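Local coordinates for N-acetylmuramoyl-L-alanine amidase (Mycolicibacterium smegmatis, PDB 7AGM), which probably hydrolyses the amide bond between N-acetylmuramic acid and L-alanine in peptidoglycan, using a zinc ion held in its active site, at residues A[17-27]-A[37-45]; A[52-63]-A[103-111]. All blocks are in the same frame, centred on the assembly; numbering follows the deposited sequence.

Contact 1. Residues A[17-27]-A[37-45]; sequences HNGANDASIGR and KNCQESGTA. With ZN (zinc ion), chain C.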
ATOM      1  N   HIS A  17      -6.492   6.517   0.415  1.00 15.77           N
ATOM      2  CA  HIS A  17      -7.258   7.746   0.604  1.00 17.54           C
ATOM      3  C   HIS A  17      -8.116   8.079  -0.609  1.00 20.59           C
ATOM      4  O   HIS A  17      -8.162   7.293  -1.557  1.00 19.36           O
ATOM      5  CB  HIS A  17      -6.356   8.896   1.065  1.00 16.89           C
ATOM      6  CG  HIS A  17      -5.487   8.510   2.218  1.00 16.47           C
ATOM      7  ND1 HIS A  17      -5.949   8.475   3.516  1.00 16.80           N
ATOM      8  CD2 HIS A  17      -4.203   8.083   2.261  1.00 16.35           C
ATOM      9  CE1 HIS A  17      -4.977   8.065   4.313  1.00 15.40           C
ATOM     10  NE2 HIS A  17      -3.911   7.810   3.577  1.00 15.36           N
ATOM     11  N   ASN A  18      -8.823   9.211  -0.568  1.00 27.47           N
ATOM     12  CA  ASN A  18      -9.732   9.619  -1.631  1.00 36.26           C
ATOM     13  C   ASN A  18      -9.265  10.936  -2.229  1.00 28.03           C
ATOM     14  O   ASN A  18      -8.625  11.748  -1.556  1.00 27.56           O
ATOM     15  CB  ASN A  18     -11.152   9.897  -1.113  1.00 55.56           C
ATOM     16  CG  ASN A  18     -11.712   8.785  -0.256  1.00 75.47           C
ATOM     17  OD1 ASN A  18     -11.506   7.600  -0.520  1.00 38.51           O
ATOM     18  ND2 ASN A  18     -12.458   9.170   0.773  1.00 31.26           N
ATOM     19  N   GLY A  19      -9.644  11.165  -3.489  1.00 29.83           N
ATOM     20  CA  GLY A  19      -9.377  12.444  -4.121  1.00 38.98           C
ATOM     21  C   GLY A  19     -10.246  13.575  -3.613  1.00 26.95           C
ATOM     22  O   GLY A  19      -9.920  14.745  -3.839  1.00 39.94           O
ATOM     23  N   ALA A  20     -11.352  13.253  -2.946  1.00 26.40           N
ATOM     24  CA  ALA A  20     -12.174  14.250  -2.284  1.00 36.26           C
ATOM     25  C   ALA A  20     -12.870  13.587  -1.107  1.00 57.79           C
ATOM     26  O   ALA A  20     -13.124  12.379  -1.121  1.00 40.65           O
ATOM     27  CB  ALA A  20     -13.202  14.859  -3.239  1.00 27.17           C
ATOM     28  N   ASN A  21     -13.166  14.384  -0.083  1.00 56.94           N
ATOM     29  CA  ASN A  21     -13.777  13.875   1.136  1.00 35.86           C
ATOM     30  C   ASN A  21     -15.005  14.698   1.493  1.00 40.25           C
ATOM     31  O   ASN A  21     -15.096  15.884   1.169  1.00 46.98           O
ATOM     32  CB  ASN A  21     -12.797  13.884   2.314  1.00 41.05           C
ATOM     33  CG  ASN A  21     -11.636  12.939   2.108  1.00 60.32           C
ATOM     34  OD1 ASN A  21     -11.747  11.736   2.351  1.00 37.73           O
ATOM     35  ND2 ASN A  21     -10.512  13.479   1.656  1.00 42.92           N
ATOM     36  N   ASP A  22     -15.959  14.044   2.159  1.00 53.63           N
ATOM     37  CA  ASP A  22     -17.127  14.737   2.691  1.00 41.82           C
ATOM     38  C   ASP A  22     -17.360  14.337   4.144  1.00 58.26           C
ATOM     39  O   ASP A  22     -16.473  13.763   4.785  1.00 51.30           O
ATOM     40  CB  ASP A  22     -18.378  14.480   1.835  1.00 69.49           C
ATOM     41  CG  ASP A  22     -18.917  13.052   1.964  1.00 52.23           C
ATOM     42  OD1 ASP A  22     -18.243  12.161   2.536  1.00 57.72           O
ATOM     43  OD2 ASP A  22     -20.038  12.817   1.474  1.00 58.59           O
ATOM     44  N   ALA A  23     -18.556  14.612   4.668  1.00 40.98           N
ATOM     45  CA  ALA A  23     -18.830  14.326   6.074  1.00 57.34           C
ATOM     46  C   ALA A  23     -18.955  12.835   6.358  1.00 49.89           C
ATOM     47  O   ALA A  23     -18.881  12.432   7.524  1.00 50.01           O
ATOM     48  CB  ALA A  23     -20.095  15.050   6.536  1.00 42.51           C
ATOM     49  N   SER A  24     -19.137  12.010   5.327  1.00 38.81           N
ATOM     50  CA  SER A  24     -19.336  10.582   5.545  1.00 55.80           C
ATOM     51  C   SER A  24     -18.051   9.837   5.893  1.00 56.46           C
ATOM     52  O   SER A  24     -18.123   8.670   6.290  1.00 43.55           O
ATOM     53  CB  SER A  24     -20.027   9.936   4.338  1.00 59.41           C
ATOM     54  OG  SER A  24     -19.334  10.209   3.134  1.00 69.73           O
ATOM     55  N   ILE A  25     -16.884  10.474   5.769  1.00 52.96           N
ATOM     56  CA  ILE A  25     -15.637   9.801   6.118  1.00 39.72           C
ATOM     57  C   ILE A  25     -15.444   9.642   7.619  1.00 27.95           C
ATOM     58  O   ILE A  25     -14.576   8.871   8.037  1.00 26.39           O
ATOM     59  CB  ILE A  25     -14.399  10.448   5.461  1.00 36.89           C
ATOM     60  CG1 ILE A  25     -14.034  11.761   6.158  1.00 27.92           C
ATOM     61  CG2 ILE A  25     -14.639  10.652   3.964  1.00 33.89           C
ATOM     62  CD1 ILE A  25     -12.744  12.383   5.648  1.00 39.23           C
ATOM     63  N   GLY A  26     -16.229  10.342   8.441  1.00 30.76           N
ATOM     64  CA  GLY A  26     -16.144  10.165   9.881  1.00 32.76           C
ATOM     65  C   GLY A  26     -16.956   9.017  10.450  1.00 31.26           C
ATOM     66  O   GLY A  26     -16.765   8.664  11.620  1.00 30.74           O
ATOM     67  N   ARG A  27     -17.851   8.429   9.658  1.00 28.80           N
ATOM     68  CA  ARG A  27     -18.658   7.306  10.118  1.00 30.93           C
ATOM     69  C   ARG A  27     -17.770   6.142  10.543  1.00 30.69           C
ATOM     70  O   ARG A  27     -16.731   5.876   9.934  1.00 25.73           O
ATOM     71  CB  ARG A  27     -19.597   6.855   8.999  1.00 30.48           C
ATOM     72  CG  ARG A  27     -20.507   5.698   9.386  1.00 37.53           C
ATOM     73  CD  ARG A  27     -21.398   5.277   8.231  1.00 39.43           C
ATOM     74  NE  ARG A  27     -20.627   4.902   7.048  1.00 51.92           N
ATOM     75  CZ  ARG A  27     -20.161   3.678   6.816  1.00 64.86           C
ATOM     76  NH1 ARG A  27     -20.383   2.707   7.691  1.00 59.17           N
ATOM     77  NH2 ARG A  27     -19.471   3.427   5.712  1.00 55.17           N
ATOM     78  N   LYS A  37     -13.133   2.555  13.605  1.00 31.63           N
ATOM     79  CA  LYS A  37     -12.374   3.755  13.288  1.00 24.52           C
ATOM     80  C   LYS A  37     -13.086   4.481  12.155  1.00 22.19           C
ATOM     81  O   LYS A  37     -14.081   3.997  11.604  1.00 25.39           O
ATOM     82  CB  LYS A  37     -10.905   3.445  12.969  1.00 31.69           C
ATOM     83  CG  LYS A  37     -10.684   2.587  11.737  1.00 33.92           C
ATOM     84  CD  LYS A  37      -9.247   2.073  11.681  1.00 41.55           C
ATOM     85  CE  LYS A  37      -8.235   3.211  11.733  1.00 41.71           C
ATOM     86  NZ  LYS A  37      -6.835   2.721  11.539  1.00 33.47           N
ATOM     87  N   ASN A  38     -12.571   5.660  11.818  1.00 22.38           N
ATOM     88  CA  ASN A  38     -13.196   6.468  10.777  1.00 23.40           C
ATOM     89  C   ASN A  38     -13.183   5.741   9.437  1.00 22.04           C
ATOM     90  O   ASN A  38     -12.210   5.066   9.087  1.00 23.04           O
ATOM     91  CB  ASN A  38     -12.475   7.809  10.645  1.00 26.12           C
ATOM     92  CG  ASN A  38     -12.806   8.764  11.775  1.00 27.38           C
ATOM     93  OD1 ASN A  38     -13.369   8.370  12.797  1.00 32.73           O
ATOM     94  ND2 ASN A  38     -12.451  10.031  11.597  1.00 22.77           N
ATOM     95  N   CYS A  39     -14.294   5.871   8.702  1.00 20.94           N
ATOM     96  CA  CYS A  39     -14.411   5.336   7.345  1.00 21.07           C
ATOM     97  C   CYS A  39     -13.205   5.707   6.487  1.00 21.31           C
ATOM     98  O   CYS A  39     -12.610   4.852   5.823  1.00 19.98           O
ATOM     99  CB  CYS A  39     -15.711   5.857   6.718  1.00 23.13           C
ATOM    100  SG  CYS A  39     -15.781   5.853   4.911  1.00 25.42           S
ATOM    101  N   GLN A  40     -12.835   6.984   6.479  0.59 23.48           N
ATOM    102  CA  GLN A  40     -11.660   7.413   5.737  0.59 24.71           C
ATOM    103  C   GLN A  40     -10.943   8.526   6.484  0.59 30.66           C
ATOM    104  O   GLN A  40     -11.481   9.137   7.409  0.59 32.76           O
ATOM    105  CB  GLN A  40     -11.999   7.866   4.309  0.59 28.74           C
ATOM    106  CG  GLN A  40     -11.871   6.764   3.263  0.59 35.86           C
ATOM    107  CD  GLN A  40     -10.459   6.207   3.164  0.59 31.04           C
ATOM    108  OE1 GLN A  40      -9.493   6.833   3.604  0.59 34.92           O
ATOM    109  NE2 GLN A  40     -10.333   5.024   2.578  0.59 36.88           N
ATOM    110  N   GLU A  41      -9.701   8.758   6.071  1.00 27.70           N
ATOM    111  CA  GLU A  41      -8.907   9.900   6.495  1.00 26.29           C
ATOM    112  C   GLU A  41      -8.454  10.613   5.233  1.00 26.32           C
ATOM    113  O   GLU A  41      -8.279   9.986   4.186  1.00 24.60           O
ATOM    114  CB  GLU A  41      -7.653   9.468   7.252  1.00 30.86           C
ATOM    115  CG  GLU A  41      -7.904   8.950   8.637  1.00 38.10           C
ATOM    116  CD  GLU A  41      -8.301  10.047   9.601  1.00 55.30           C
ATOM    117  OE1 GLU A  41      -7.911  11.215   9.385  1.00 47.44           O
ATOM    118  OE2 GLU A  41      -9.012   9.739  10.575  1.00 40.53           O
ATOM    119  N   SER A  42      -8.252  11.928   5.335  1.00 28.29           N
ATOM    120  CA  SER A  42      -7.866  12.696   4.157  1.00 32.57           C
ATOM    121  C   SER A  42      -6.505  12.269   3.616  1.00 27.76           C
ATOM    122  O   SER A  42      -6.267  12.339   2.405  1.00 27.72           O
ATOM    123  CB  SER A  42      -7.856  14.188   4.491  1.00 33.73           C
ATOM    124  OG  SER A  42      -7.009  14.443   5.596  1.00 44.96           O
ATOM    125  N   GLY A  43      -5.612  11.820   4.483  1.00 24.38           N
ATOM    126  CA  GLY A  43      -4.238  11.589   4.099  1.00 23.37           C
ATOM    127  C   GLY A  43      -3.365  12.794   4.400  1.00 23.05           C
ATOM    128  O   GLY A  43      -3.841  13.901   4.653  1.00 25.25           O
ATOM    129  N   THR A  44      -2.055  12.565   4.378  1.00 19.88           N
ATOM    130  CA  THR A  44      -1.112  13.628   4.678  1.00 19.41           C
ATOM    131  C   THR A  44      -0.778  14.393   3.399  1.00 17.39           C
ATOM    132  O   THR A  44      -1.420  14.223   2.360  1.00 17.58           O
ATOM    133  CB  THR A  44       0.094  13.079   5.442  1.00 21.19           C
ATOM    134  OG1 THR A  44       0.887  14.170   5.937  1.00 23.03           O
ATOM    135  CG2 THR A  44       0.950  12.180   4.549  1.00 21.86           C
ATOM    136  N   ALA A  45       0.220  15.267   3.478  1.00 16.48           N
ATOM    137  CA  ALA A  45       0.644  16.072   2.343  1.00 16.97           C
ATOM    138  C   ALA A  45       2.053  16.563   2.613  1.00 16.94           C
ATOM    139  O   ALA A  45       2.524  16.563   3.757  1.00 17.49           O
ATOM    140  CB  ALA A  45      -0.276  17.282   2.113  1.00 17.48           C
TER
HETATM  141 ZN    ZN C 301      -2.070   6.902   4.069  0.86 17.59          ZN
HETATM  142  O   HOH W   1      -9.452  10.195   1.948  1.00 29.97           O
HETATM  143  O   HOH W   2      -2.122   8.332   5.665  1.00 45.81           O
HETATM  144  O   HOH W   3      -2.902   6.066   5.959  1.00 25.69           O
HETATM  145  O   HOH W   4      -0.289   6.906   5.133  1.00 21.69           O
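His17, in the loop that follows strand 10-15 of this zinc-dependent amidase of the Amidase_3 family, whose helices pack on a mixed sheet, binds the metal through one ring nitrogen and the 37-45 segment through the other. NE2 binds the zinc ion at 2.1 Å, while ND1 on the other side of the imidazole donates to Glu41 O over 2.9 Å. That second-shell bond limits rotation of the ring and shows ND1 to be the protonated nitrogen; it would probably also make NE2 a stronger electron donor to the metal. The N-H reaches Glu41 O from above the carbonyl plane, 53° out of it. CA of Gly43 lies over one face of the same ring, close to the ring normal, a CH-pi contact 3.6 Å from the centroid.

Further on, ND2 of Asn18 comes against the aliphatic part of Gln40, 3.5 Å from CG, with the two amide planes steeply inclined; the Gln40 amide nitrogen itself bonds to Pro86 O. OD1 of Asn21 receives ND2 of Asn18 and shares with Glu41 O a water that also accepts from the backbone N of Asn18, a bridge that joins both segments. The short 3-10 turn 23-26 then brings Ile25 over Gln40. With CG1 placed between the backbone N and the carbonyl carbon (chi1 75°), CG1 and CD1 lie along Gln40 O while CG2 faces CB of Gln40; CB packs 3.7 Å from that same CB, the two side chains crossing at about a right angle. Two backbone bonds join the segments here, beside the disulfide of Cys39 to Cys87: Gln40 N donates to Ile25 O, and Cys39 N to Arg27 O at 2.7 Å.

Contact 2. Residues A[52-63]-A[103-111]; sequences EHSFTWDTTLRV and IVSIHADGG. With ZN (zinc ion), chain C.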
ATOM      1  N   GLU A  52      -1.068  13.277  -0.287  1.00 14.93           N
ATOM      2  CA  GLU A  52      -0.865  11.833  -0.322  1.00 15.20           C
ATOM      3  C   GLU A  52      -1.780  11.157  -1.336  1.00 13.84           C
ATOM      4  O   GLU A  52      -1.344  10.266  -2.077  1.00 14.23           O
ATOM      5  CB  GLU A  52      -1.093  11.234   1.065  1.00 15.07           C
ATOM      6  CG  GLU A  52      -0.891   9.723   1.076  1.00 16.09           C
ATOM      7  CD  GLU A  52      -1.153   9.099   2.427  1.00 16.54           C
ATOM      8  OE1 GLU A  52      -1.427   9.851   3.388  1.00 16.78           O
ATOM      9  OE2 GLU A  52      -1.099   7.852   2.531  1.00 17.26           O
ATOM     10  N   HIS A  53      -3.048  11.573  -1.402  1.00 15.02           N
ATOM     11  CA  HIS A  53      -3.988  10.862  -2.263  1.00 15.48           C
ATOM     12  C   HIS A  53      -3.592  10.939  -3.735  1.00 14.65           C
ATOM     13  O   HIS A  53      -3.858  10.000  -4.491  1.00 15.06           O
ATOM     14  CB  HIS A  53      -5.425  11.337  -2.027  1.00 16.41           C
ATOM     15  CG  HIS A  53      -5.728  12.701  -2.571  1.00 17.72           C
ATOM     16  ND1 HIS A  53      -5.987  12.935  -3.906  1.00 18.54           N
ATOM     17  CD2 HIS A  53      -5.863  13.896  -1.949  1.00 18.92           C
ATOM     18  CE1 HIS A  53      -6.248  14.218  -4.087  1.00 20.06           C
ATOM     19  NE2 HIS A  53      -6.184  14.824  -2.913  1.00 20.61           N
ATOM     20  N   SER A  54      -2.951  12.036  -4.160  1.00 15.74           N
ATOM     21  CA  SER A  54      -2.502  12.123  -5.547  1.00 16.73           C
ATOM     22  C   SER A  54      -1.236  11.305  -5.776  1.00 15.87           C
ATOM     23  O   SER A  54      -1.089  10.658  -6.824  1.00 16.20           O
ATOM     24  CB  SER A  54      -2.289  13.580  -5.951  1.00 18.21           C
ATOM     25  OG  SER A  54      -3.514  14.295  -5.872  1.00 19.61           O
ATOM     26  N   PHE A  55      -0.325  11.299  -4.797  1.00 15.91           N
ATOM     27  CA  PHE A  55       0.855  10.448  -4.899  1.00 15.28           C
ATOM     28  C   PHE A  55       0.463   8.981  -5.019  1.00 14.70           C
ATOM     29  O   PHE A  55       0.989   8.253  -5.871  1.00 15.47           O
ATOM     30  CB  PHE A  55       1.767  10.626  -3.686  1.00 15.54           C
ATOM     31  CG  PHE A  55       2.803   9.543  -3.577  1.00 15.25           C
ATOM     32  CD1 PHE A  55       3.900   9.525  -4.423  1.00 15.59           C
ATOM     33  CD2 PHE A  55       2.656   8.510  -2.661  1.00 15.47           C
ATOM     34  CE1 PHE A  55       4.848   8.513  -4.354  1.00 15.87           C
ATOM     35  CE2 PHE A  55       3.598   7.496  -2.579  1.00 15.24           C
ATOM     36  CZ  PHE A  55       4.698   7.491  -3.418  1.00 15.40           C
ATOM     37  N   THR A  56      -0.439   8.514  -4.146  1.00 14.58           N
ATOM     38  CA  THR A  56      -0.781   7.095  -4.177  1.00 14.31           C
ATOM     39  C   THR A  56      -1.512   6.744  -5.463  1.00 13.91           C
ATOM     40  O   THR A  56      -1.296   5.669  -6.035  1.00 13.86           O
ATOM     41  CB  THR A  56      -1.628   6.711  -2.963  1.00 14.42           C
ATOM     42  OG1 THR A  56      -2.910   7.350  -3.043  1.00 15.41           O
ATOM     43  CG2 THR A  56      -0.927   7.083  -1.643  1.00 14.07           C
ATOM     44  N   TRP A  57      -2.370   7.642  -5.940  1.00 14.48           N
ATOM     45  CA  TRP A  57      -3.111   7.397  -7.174  1.00 15.53           C
ATOM     46  C   TRP A  57      -2.167   7.221  -8.361  1.00 15.47           C
ATOM     47  O   TRP A  57      -2.193   6.192  -9.052  1.00 15.16           O
ATOM     48  CB  TRP A  57      -4.082   8.555  -7.407  1.00 16.61           C
ATOM     49  CG  TRP A  57      -4.770   8.515  -8.730  1.00 17.35           C
ATOM     50  CD1 TRP A  57      -4.591   9.372  -9.787  1.00 18.87           C
ATOM     51  CD2 TRP A  57      -5.767   7.574  -9.142  1.00 18.03           C
ATOM     52  NE1 TRP A  57      -5.415   9.017 -10.823  1.00 19.87           N
ATOM     53  CE2 TRP A  57      -6.151   7.921 -10.454  1.00 19.93           C
ATOM     54  CE3 TRP A  57      -6.375   6.474  -8.527  1.00 18.35           C
ATOM     55  CZ2 TRP A  57      -7.105   7.199 -11.165  1.00 20.33           C
ATOM     56  CZ3 TRP A  57      -7.329   5.761  -9.237  1.00 19.57           C
ATOM     57  CH2 TRP A  57      -7.679   6.125 -10.542  1.00 20.29           C
ATOM     58  N   ASP A  58      -1.300   8.209  -8.597  1.00 14.99           N
ATOM     59  CA  ASP A  58      -0.447   8.144  -9.780  1.00 15.03           C
ATOM     60  C   ASP A  58       0.558   6.997  -9.685  1.00 14.01           C
ATOM     61  O   ASP A  58       0.798   6.290 -10.674  1.00 15.26           O
ATOM     62  CB  ASP A  58       0.246   9.482 -10.013  1.00 16.59           C
ATOM     63  CG  ASP A  58       0.981   9.512 -11.328  1.00 18.97           C
ATOM     64  OD1 ASP A  58       0.300   9.581 -12.369  1.00 21.08           O
ATOM     65  OD2 ASP A  58       2.227   9.441 -11.322  1.00 20.09           O
ATOM     66  N   THR A  59       1.122   6.768  -8.496  1.00 14.71           N
ATOM     67  CA  THR A  59       2.043   5.648  -8.327  1.00 14.65           C
ATOM     68  C   THR A  59       1.342   4.322  -8.598  1.00 14.49           C
ATOM     69  O   THR A  59       1.902   3.437  -9.263  1.00 14.71           O
ATOM     70  CB  THR A  59       2.641   5.677  -6.918  1.00 14.49           C
ATOM     71  OG1 THR A  59       3.313   6.924  -6.720  1.00 15.52           O
ATOM     72  CG2 THR A  59       3.645   4.548  -6.718  1.00 14.61           C
ATOM     73  N   THR A  60       0.094   4.187  -8.139  1.00 14.82           N
ATOM     74  CA  THR A  60      -0.633   2.938  -8.350  1.00 15.35           C
ATOM     75  C   THR A  60      -0.947   2.723  -9.827  1.00 14.94           C
ATOM     76  O   THR A  60      -0.887   1.587 -10.315  1.00 14.91           O
ATOM     77  CB  THR A  60      -1.895   2.881  -7.482  1.00 15.66           C
ATOM     78  OG1 THR A  60      -1.535   2.982  -6.091  1.00 16.09           O
ATOM     79  CG2 THR A  60      -2.623   1.553  -7.695  1.00 17.12           C
ATOM     80  N   LEU A  61      -1.244   3.805 -10.569  1.00 14.62           N
ATOM     81  CA  LEU A  61      -1.474   3.667 -12.007  1.00 15.07           C
ATOM     82  C   LEU A  61      -0.232   3.127 -12.706  1.00 14.22           C
ATOM     83  O   LEU A  61      -0.329   2.321 -13.640  1.00 14.77           O
ATOM     84  CB  LEU A  61      -1.860   5.023 -12.604  1.00 16.79           C
ATOM     85  CG  LEU A  61      -3.239   5.560 -12.222  1.00 19.33           C
ATOM     86  CD1 LEU A  61      -3.475   6.923 -12.865  1.00 20.21           C
ATOM     87  CD2 LEU A  61      -4.339   4.575 -12.629  1.00 21.44           C
ATOM     88  N   ARG A  62       0.945   3.582 -12.279  1.00 14.31           N
ATOM     89  CA  ARG A  62       2.190   3.086 -12.850  1.00 14.43           C
ATOM     90  C   ARG A  62       2.410   1.624 -12.496  1.00 14.15           C
ATOM     91  O   ARG A  62       2.825   0.836 -13.354  1.00 15.16           O
ATOM     92  CB  ARG A  62       3.346   3.966 -12.388  1.00 15.09           C
ATOM     93  CG  ARG A  62       3.233   5.386 -12.944  1.00 15.29           C
ATOM     94  CD  ARG A  62       4.193   6.353 -12.267  1.00 15.85           C
ATOM     95  NE  ARG A  62       3.943   7.736 -12.682  1.00 17.00           N
ATOM     96  CZ  ARG A  62       4.496   8.317 -13.741  1.00 18.26           C
ATOM     97  NH1 ARG A  62       5.346   7.648 -14.508  1.00 18.62           N
ATOM     98  NH2 ARG A  62       4.197   9.576 -14.032  1.00 19.70           N
ATOM     99  N   VAL A  63       2.116   1.238 -11.247  1.00 14.16           N
ATOM    100  CA  VAL A  63       2.195  -0.170 -10.862  1.00 14.15           C
ATOM    101  C   VAL A  63       1.259  -1.009 -11.726  1.00 15.12           C
ATOM    102  O   VAL A  63       1.643  -2.062 -12.244  1.00 15.90           O
ATOM    103  CB  VAL A  63       1.884  -0.343  -9.361  1.00 13.20           C
ATOM    104  CG1 VAL A  63       1.683  -1.825  -9.011  1.00 13.91           C
ATOM    105  CG2 VAL A  63       2.995   0.270  -8.494  1.00 12.77           C
ATOM    106  N   ILE A 103      -2.490  -8.547  -2.432  1.00 12.39           N
ATOM    107  CA  ILE A 103      -3.112  -7.246  -2.221  1.00 11.80           C
ATOM    108  C   ILE A 103      -2.019  -6.276  -1.805  1.00 11.53           C
ATOM    109  O   ILE A 103      -1.239  -6.573  -0.896  1.00 12.60           O
ATOM    110  CB  ILE A 103      -4.190  -7.324  -1.127  1.00 12.49           C
ATOM    111  CG1 ILE A 103      -5.252  -8.369  -1.493  1.00 13.00           C
ATOM    112  CG2 ILE A 103      -4.773  -5.946  -0.849  1.00 13.72           C
ATOM    113  CD1 ILE A 103      -6.097  -8.845  -0.275  1.00 13.79           C
ATOM    114  N   VAL A 104      -1.957  -5.118  -2.455  1.00 11.71           N
ATOM    115  CA  VAL A 104      -1.008  -4.078  -2.057  1.00 12.31           C
ATOM    116  C   VAL A 104      -1.755  -2.764  -1.893  1.00 12.36           C
ATOM    117  O   VAL A 104      -2.380  -2.282  -2.845  1.00 13.59           O
ATOM    118  CB  VAL A 104       0.164  -3.913  -3.045  1.00 13.28           C
ATOM    119  CG1 VAL A 104       1.135  -2.844  -2.539  1.00 14.31           C
ATOM    120  CG2 VAL A 104       0.881  -5.235  -3.262  1.00 14.96           C
ATOM    121  N   SER A 105      -1.663  -2.172  -0.702  1.00 12.64           N
ATOM    122  CA  SER A 105      -2.152  -0.826  -0.455  1.00 13.37           C
ATOM    123  C   SER A 105      -0.952   0.108  -0.454  1.00 12.92           C
ATOM    124  O   SER A 105       0.087  -0.214   0.126  1.00 13.89           O
ATOM    125  CB  SER A 105      -2.886  -0.774   0.883  1.00 14.12           C
ATOM    126  OG  SER A 105      -3.353   0.531   1.159  1.00 14.77           O
ATOM    127  N   ILE A 106      -1.070   1.230  -1.156  1.00 13.07           N
ATOM    128  CA  ILE A 106       0.047   2.144  -1.372  1.00 12.92           C
ATOM    129  C   ILE A 106      -0.253   3.466  -0.681  1.00 12.89           C
ATOM    130  O   ILE A 106      -1.309   4.074  -0.917  1.00 13.58           O
ATOM    131  CB  ILE A 106       0.344   2.323  -2.870  1.00 14.08           C
ATOM    132  CG1 ILE A 106       0.777   0.983  -3.476  1.00 15.04           C
ATOM    133  CG2 ILE A 106       1.426   3.365  -3.067  1.00 15.50           C
ATOM    134  CD1 ILE A 106       1.079   1.042  -4.970  1.00 16.50           C
ATOM    135  N   HIS A 107       0.682   3.912   0.167  1.00 12.78           N
ATOM    136  CA  HIS A 107       0.499   5.070   1.028  1.00 13.28           C
ATOM    137  C   HIS A 107       1.776   5.890   1.066  1.00 13.98           C
ATOM    138  O   HIS A 107       2.837   5.468   0.588  1.00 14.63           O
ATOM    139  CB  HIS A 107       0.148   4.661   2.462  1.00 12.94           C
ATOM    140  CG  HIS A 107      -1.275   4.248   2.620  1.00 12.46           C
ATOM    141  ND1 HIS A 107      -2.217   5.058   3.209  1.00 13.62           N
ATOM    142  CD2 HIS A 107      -1.922   3.118   2.246  1.00 13.72           C
ATOM    143  CE1 HIS A 107      -3.387   4.445   3.195  1.00 14.31           C
ATOM    144  NE2 HIS A 107      -3.235   3.264   2.618  1.00 13.69           N
ATOM    145  N   ALA A 108       1.662   7.064   1.683  1.00 15.25           N
ATOM    146  CA  ALA A 108       2.813   7.864   2.077  1.00 16.18           C
ATOM    147  C   ALA A 108       2.558   8.424   3.467  1.00 17.81           C
ATOM    148  O   ALA A 108       1.413   8.689   3.846  1.00 19.07           O
ATOM    149  CB  ALA A 108       3.102   9.008   1.099  1.00 16.99           C
ATOM    150  N   ASP A 109       3.637   8.614   4.215  1.00 18.36           N
ATOM    151  CA  ASP A 109       3.582   8.818   5.650  1.00 19.40           C
ATOM    152  C   ASP A 109       3.855  10.269   6.020  1.00 19.57           C
ATOM    153  O   ASP A 109       4.362  11.066   5.221  1.00 18.30           O
ATOM    154  CB  ASP A 109       4.640   7.937   6.320  1.00 21.70           C
ATOM    155  CG  ASP A 109       4.336   7.651   7.767  1.00 32.90           C
ATOM    156  OD1 ASP A 109       3.172   7.839   8.197  1.00 25.80           O
ATOM    157  OD2 ASP A 109       5.277   7.236   8.472  1.00 27.63           O
ATOM    158  N   GLY A 110       3.505  10.599   7.258  1.00 21.57           N
ATOM    159  CA  GLY A 110       3.911  11.846   7.868  1.00 24.89           C
ATOM    160  C   GLY A 110       4.683  11.588   9.145  1.00 28.96           C
ATOM    161  O   GLY A 110       4.107  11.144  10.143  1.00 36.59           O
ATOM    162  N   GLY A 111       5.989  11.835   9.120  1.00 26.43           N
ATOM    163  CA  GLY A 111       6.828  11.642  10.278  1.00 24.89           C
ATOM    164  C   GLY A 111       7.752  12.823  10.493  1.00 23.74           C
ATOM    165  O   GLY A 111       7.639  13.854   9.815  1.00 25.15           O
TER
HETATM  166 ZN    ZN C 301      -2.070   6.902   4.069  0.86 17.59          ZN
HETATM  167  O   HOH W   2      -2.122   8.332   5.665  1.00 45.81           O
HETATM  168  O   HOH W   4      -0.289   6.906   5.133  1.00 21.69           O
HETATM  169  O   HOH W   3      -2.902   6.066   5.959  1.00 25.69           O
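Glu52 and His107 meet at the zinc ion, where the first residue of helix 52-69 and a residue near the C-terminal end of strand 102-109 supply two of the metal ligands; this is a helix packed against the central mixed sheet of an alpha/beta fold. From CB the glutamate runs out fully extended, chi1 -180° and chi2 -178°, which carries the carboxylate from the helix to the metal. CG passes the backbone of Ala108, 3.7 Å from its N. At the tip the two oxygens divide the work: OE2 binds the zinc ion at 2.0 Å and accepts a nearly straight bond from Ala108 N (170°), whereas OE1 stands 3.1 Å from the ion, accepts a hydrogen bond from a zinc-bound water and another from Thr44 N. The Ala108 N-H approaches OE2 from above the carboxylate plane. His107 completes this half of the site through ND1, 2.0 Å from the zinc ion.

Behind the metal the interface is mostly side-chain packing, and buried. Phe55 points its ring edge at His107 O and lays CD2 against CB of Ala108; CG2 of Thr56 comes to 3.1 Å from Ile106 O. CD1 of Ile106 passes 3.4 Å from the hydroxyl OG1 of Thr60, and its tip faces that of Val63, CD1 4.1 Å from CG2.

In the fold
Contacts 1 and 2 illustrate how one metal centre is assembled from separate pieces of a chain. Their centres lie about 15 Å apart, yet both end on the same zinc ion: 17-27 brings His17, while 52-63 and 103-111 bring Glu52 and His107. Around the ion the ligand atoms close in, with His17 NE2 3.0 Å from Glu52 OE2 and 3.3 Å from His107 ND1, and three waters complete the coordination. The imidazole planes of the two histidines stand at about 80° to each other. The chain also joins the contacts directly, since Thr44 O lies 2.8 Å from Glu52 N, a probable hydrogen bond linking 37-45 to the start of the helix.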